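Long-range contact in HNH nuclease domain-containing protein (PDB 5ZMO), which recognises phosphorothioated DNA through the sulfur-binding domain described here, as part of a type IV restriction endonuclease: residues A[85-90]-A[116-121]. Sequence-based numbering, arbitrary orientation.
Sequences DLWCVE and AGLRED
Cys88 and Gly117 form the hydrogen-bonded pair of a short antiparallel bridge in the sulfur-binding domain, an example of a small sheet in which an aromatic ring lies over the backbone of a glycine on the neighbouring strand. Cys88 N donates to Gly117 O (2.8 Å), and Gly117 N returns a bond of 3.0 Å to Cys88 O, so both polar groups of the buried glycine are satisfied by one residue. Trp87, its CG anti to the backbone N (chi1 -161°), folds its indole back across the partner strand. The six-membered ring lies flat over Gly117 CA in a CH-pi contact, the carbon only 9° off the ring normal, and CE3 comes within 3.4 Å of Gly117 C. NE1, on the pyrrole ring, lies 3.7 Å from Ala116 CB, and CE3, on the six-membered ring, packs against Leu118 CD2 (4.2 Å). Val89 CG2 also reaches Ala116 CB, in the adjacent non-hydrogen-bonded pair. Beyond the bridge a water links the two segments, accepting from Arg119 N and giving a weak bond to Leu86 O. Arg119, the N-cap residue of helix 120-128, runs its CG past Cys88 SG (3.7 Å), then bends to bring CD against Asp85 O, while its NH2 forms salt bridges with Asp121 and Asp122. Asp85 closes helix 70-83 as the C' residue of a Schellman motif. Strand 115-117 is central in the three-stranded sheet, between 88-89 and 47-49, and Trp87 packs on helices 28-41 and 70-83.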
# COMPACT_ATOMS: atom_id res chain seq x y z
N ASP A 85 5.72 9.70 -3.29
CA ASP A 85 6.64 10.00 -2.17
C ASP A 85 6.22 9.24 -0.93
O ASP A 85 6.44 9.75 0.17
CB ASP A 85 6.72 11.52 -1.86
CG ASP A 85 7.18 12.33 -3.06
OD1 ASP A 85 8.01 11.80 -3.84
OD2 ASP A 85 6.70 13.48 -3.24
N LEU A 86 5.65 8.06 -1.11
CA LEU A 86 5.15 7.24 0.03
C LEU A 86 5.79 5.88 0.13
O LEU A 86 5.39 5.04 0.98
CB LEU A 86 3.64 7.12 -0.13
CG LEU A 86 2.85 8.35 0.22
CD1 LEU A 86 1.42 8.30 -0.33
CD2 LEU A 86 2.87 8.48 1.77
N TRP A 87 6.76 5.59 -0.72
CA TRP A 87 7.21 4.23 -0.89
C TRP A 87 8.63 4.13 -1.43
O TRP A 87 9.04 5.01 -2.17
CB TRP A 87 6.22 3.51 -1.78
CG TRP A 87 6.18 2.04 -1.79
CD1 TRP A 87 6.56 1.23 -2.84
CD2 TRP A 87 5.63 1.16 -0.81
NE1 TRP A 87 6.32 -0.06 -2.55
CE2 TRP A 87 5.70 -0.15 -1.33
CE3 TRP A 87 5.04 1.35 0.46
CZ2 TRP A 87 5.27 -1.27 -0.64
CZ3 TRP A 87 4.57 0.25 1.14
CH2 TRP A 87 4.67 -1.07 0.58
N CYS A 88 9.33 3.07 -1.05
CA CYS A 88 10.73 2.83 -1.49
C CYS A 88 10.80 1.43 -2.06
O CYS A 88 10.34 0.50 -1.42
CB CYS A 88 11.67 2.84 -0.28
SG CYS A 88 11.56 4.36 0.65
N VAL A 89 11.41 1.27 -3.22
CA VAL A 89 11.65 -0.04 -3.81
C VAL A 89 13.17 -0.19 -3.96
O VAL A 89 13.79 0.56 -4.65
CB VAL A 89 10.93 -0.18 -5.19
CG1 VAL A 89 11.28 -1.50 -5.82
CG2 VAL A 89 9.39 -0.11 -5.07
N GLU A 90 13.77 -1.14 -3.28
CA GLU A 90 15.21 -1.42 -3.40
C GLU A 90 15.46 -2.12 -4.75
O GLU A 90 14.57 -2.78 -5.30
CB GLU A 90 15.70 -2.38 -2.32
CG GLU A 90 15.64 -1.92 -0.90
CD GLU A 90 16.54 -2.80 -0.00
OE1 GLU A 90 17.29 -2.24 0.82
OE2 GLU A 90 16.53 -4.06 -0.14
N ALA A 116 10.63 -3.69 -0.54
CA ALA A 116 10.07 -2.41 -0.59
C ALA A 116 9.22 -2.18 0.62
O ALA A 116 8.87 -3.14 1.32
CB ALA A 116 9.18 -2.25 -1.81
N GLY A 117 8.91 -0.90 0.81
CA GLY A 117 7.98 -0.48 1.86
C GLY A 117 8.02 1.01 2.10
O GLY A 117 8.43 1.81 1.25
N LEU A 118 7.46 1.41 3.24
CA LEU A 118 7.34 2.83 3.57
C LEU A 118 8.76 3.45 3.68
O LEU A 118 9.73 2.76 3.95
CB LEU A 118 6.62 3.02 4.92
CG LEU A 118 5.15 2.55 4.88
CD1 LEU A 118 4.61 2.53 6.31
CD2 LEU A 118 4.24 3.38 4.03
N ARG A 119 8.82 4.74 3.44
CA ARG A 119 10.01 5.55 3.80
C ARG A 119 10.36 5.41 5.31
O ARG A 119 9.47 5.22 6.13
CB ARG A 119 9.75 6.97 3.48
CG ARG A 119 9.80 7.28 1.99
CD ARG A 119 8.79 8.33 1.61
NE ARG A 119 9.26 9.70 1.48
CZ ARG A 119 9.31 10.63 2.44
NH1 ARG A 119 9.73 11.85 2.13
NH2 ARG A 119 9.00 10.37 3.70
N GLU A 120 11.64 5.52 5.64
CA GLU A 120 12.06 5.31 7.05
C GLU A 120 11.40 6.30 8.00
O GLU A 120 10.95 5.92 9.10
CB GLU A 120 13.61 5.33 7.25
CG GLU A 120 13.99 4.95 8.69
CD GLU A 120 15.47 5.07 9.04
OE1 GLU A 120 16.32 4.97 8.10
OE2 GLU A 120 15.77 5.29 10.26
N ASP A 121 11.40 7.56 7.62
CA ASP A 121 10.80 8.61 8.48
C ASP A 121 9.31 8.36 8.72
O ASP A 121 8.82 8.47 9.83
CB ASP A 121 11.05 10.00 7.90
CG ASP A 121 10.54 10.21 6.45
OD1 ASP A 121 10.03 9.28 5.79
OD2 ASP A 121 10.64 11.36 5.95
O HOH W 1 6.32 6.17 3.33